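Side-chain contact in Sb(V)-As(V) reductase (Leishmania major, PDB 2J6P), which probably reduces arsenate and antimonate, using a rhodanese-like fold related to that of CDC25 phosphatases: residues K61-E66 with V99-Y104. Residues are numbered along the deposited sequence; the frame is centred on the assembly and turned at random.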
loop_
_atom_site.group_PDB
_atom_site.type_symbol
_atom_site.label_atom_id
_atom_site.label_comp_id
_atom_site.label_asym_id
_atom_site.label_seq_id
_atom_site.Cartn_x
_atom_site.Cartn_y
_atom_site.Cartn_z
ATOM N N LYS A 61 29.190 -5.798 -3.691
ATOM C CA LYS A 61 30.672 -5.871 -3.684
ATOM C C LYS A 61 31.190 -5.323 -2.347
ATOM O O LYS A 61 32.098 -5.868 -1.724
ATOM C CB LYS A 61 31.184 -4.975 -4.830
ATOM C CG LYS A 61 32.763 -4.843 -4.951
ATOM C CD LYS A 61 33.069 -4.040 -6.207
ATOM C CE LYS A 61 34.417 -4.396 -6.925
ATOM N NZ LYS A 61 35.405 -3.755 -6.103
ATOM N N THR A 62 30.580 -4.219 -1.861
ATOM C CA THR A 62 31.075 -3.602 -0.604
ATOM C C THR A 62 30.941 -4.538 0.528
ATOM O O THR A 62 31.873 -4.715 1.330
ATOM C CB THR A 62 30.305 -2.305 -0.277
ATOM O OG1 THR A 62 30.641 -1.366 -1.312
ATOM C CG2 THR A 62 30.810 -1.657 1.037
ATOM N N LEU A 63 29.797 -5.199 0.629
ATOM C CA LEU A 63 29.657 -6.102 1.771
ATOM C C LEU A 63 30.573 -7.325 1.672
ATOM O O LEU A 63 30.993 -7.876 2.693
ATOM C CB LEU A 63 28.203 -6.529 2.039
ATOM C CG LEU A 63 27.277 -5.246 2.308
ATOM C CD1 LEU A 63 25.835 -5.789 2.494
ATOM C CD2 LEU A 63 27.670 -4.304 3.552
ATOM N N PHE A 64 30.708 -7.845 0.450
ATOM C CA PHE A 64 31.604 -8.926 0.256
ATOM C C PHE A 64 33.050 -8.532 0.723
ATOM O O PHE A 64 33.729 -9.255 1.448
ATOM C CB PHE A 64 31.737 -9.270 -1.231
ATOM C CG PHE A 64 32.670 -10.406 -1.431
ATOM C CD1 PHE A 64 32.261 -11.707 -1.070
ATOM C CD2 PHE A 64 33.958 -10.194 -1.967
ATOM C CE1 PHE A 64 33.161 -12.820 -1.300
ATOM C CE2 PHE A 64 34.864 -11.247 -2.123
ATOM C CZ PHE A 64 34.426 -12.598 -1.776
ATOM N N GLU A 65 33.491 -7.368 0.279
ATOM C CA GLU A 65 34.820 -6.939 0.580
ATOM C C GLU A 65 34.982 -6.616 2.030
ATOM O O GLU A 65 36.091 -6.823 2.559
ATOM C CB GLU A 65 35.195 -5.748 -0.327
ATOM C CG GLU A 65 35.405 -6.315 -1.761
ATOM C CD GLU A 65 35.905 -5.284 -2.798
ATOM O OE1 GLU A 65 35.858 -4.043 -2.444
ATOM O OE2 GLU A 65 36.259 -5.717 -3.975
ATOM N N GLU A 66 33.922 -6.166 2.701
ATOM C CA GLU A 66 34.006 -5.973 4.137
ATOM C C GLU A 66 33.904 -7.265 4.905
ATOM O O GLU A 66 33.869 -7.243 6.162
ATOM C CB GLU A 66 32.921 -5.032 4.679
ATOM C CG GLU A 66 33.206 -3.588 4.216
ATOM C CD GLU A 66 32.040 -2.686 4.505
ATOM O OE1 GLU A 66 31.110 -3.183 5.155
ATOM O OE2 GLU A 66 32.045 -1.513 4.097
ATOM N N VAL A 99 28.275 -15.046 -2.998
ATOM C CA VAL A 99 27.239 -15.769 -2.206
ATOM C C VAL A 99 27.407 -15.408 -0.754
ATOM O O VAL A 99 26.601 -15.730 0.104
ATOM C CB VAL A 99 27.242 -17.280 -2.552
ATOM C CG1 VAL A 99 28.382 -17.986 -1.759
ATOM C CG2 VAL A 99 25.876 -17.817 -2.312
ATOM N N LEU A 100 28.367 -14.523 -0.468
ATOM C CA LEU A 100 28.389 -13.976 0.854
ATOM C C LEU A 100 28.288 -12.444 0.752
ATOM O O LEU A 100 28.806 -11.888 -0.219
ATOM C CB LEU A 100 29.736 -14.356 1.483
ATOM C CG LEU A 100 29.921 -15.497 2.539
ATOM C CD1 LEU A 100 28.804 -16.333 3.134
ATOM C CD2 LEU A 100 31.206 -16.227 2.397
ATOM N N PRO A 101 27.595 -11.777 1.716
ATOM C CA PRO A 101 26.856 -12.354 2.876
ATOM C C PRO A 101 25.646 -13.168 2.473
ATOM O O PRO A 101 25.104 -12.963 1.356
ATOM C CB PRO A 101 26.457 -11.116 3.723
ATOM C CG PRO A 101 26.475 -9.950 2.694
ATOM C CD PRO A 101 27.465 -10.312 1.614
ATOM N N ALA A 102 25.166 -14.016 3.409
ATOM C CA ALA A 102 23.879 -14.676 3.175
ATOM C C ALA A 102 22.780 -13.602 3.515
ATOM O O ALA A 102 23.021 -12.610 4.200
ATOM C CB ALA A 102 23.717 -16.004 4.057
ATOM N N VAL A 103 21.621 -13.781 2.928
ATOM C CA VAL A 103 20.566 -12.793 2.893
ATOM C C VAL A 103 19.360 -13.138 3.813
ATOM O O VAL A 103 18.801 -14.214 3.693
ATOM C CB VAL A 103 20.119 -12.580 1.464
ATOM C CG1 VAL A 103 19.167 -11.423 1.447
ATOM C CG2 VAL A 103 21.353 -12.281 0.528
ATOM N N TYR A 104 18.962 -12.194 4.692
ATOM C CA TYR A 104 17.913 -12.427 5.613
ATOM C C TYR A 104 16.953 -11.243 5.614
ATOM O O TYR A 104 17.364 -10.118 5.407
ATOM C CB TYR A 104 18.420 -12.553 7.080
ATOM C CG TYR A 104 19.378 -13.733 7.194
ATOM C CD1 TYR A 104 18.908 -15.002 7.489
ATOM C CD2 TYR A 104 20.782 -13.546 6.956
ATOM C CE1 TYR A 104 19.820 -16.101 7.620
ATOM C CE2 TYR A 104 21.695 -14.674 7.001
ATOM C CZ TYR A 104 21.196 -15.938 7.298
ATOM O OH TYR A 104 22.080 -17.018 7.370
#
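Phe64 and Leu63, on the last turn of helix 53-65, meet the loop of Leu100 and Pro101 that leads into strand 102-106. The two segments bury 157 Å² between them, a small and mostly apolar contact. Phe64 meets the loop mainly at a ring edge, with its CB also near the same oxygen: CD1 lies 3.6 Å from the carbonyl O of Leu100, and that oxygen sits in the plane of the ring, so the polar atom faces a C-H edge and not the pi cloud. With CG anti to the backbone N (chi1 -180°), beside the carbonyl carbon, the CD1 edge is brought to this oxygen. The side chains themselves meet loosely, Phe64 CD1 standing 4.5 Å from Leu100 CB.

Leu63 makes the other half through its stem. Its CB rests 3.9 Å from Pro101 CD and equally near Pro101 CG, one methylene against one edge of the pyrrolidine ring. The branch runs on beyond the stem, Leu63 CD1 still 4.2 Å from Pro101 CG, and the side chain also touches Phe89 of helix 81-96. The Leu100-Pro101 peptide is cis.

Tyr98 stacks on the Phe64 ring, while Gln93 of helix 81-96 donates its NE2 to Pro101 O. Pro101 also touches Ala71 of strand 70-74. The Leu63-Pro101 and Phe64-Leu100 contacts thus join the helix end to the entry of strand 102-106, an inner strand of the parallel rhodanese sheet between 5-7 and 70-74.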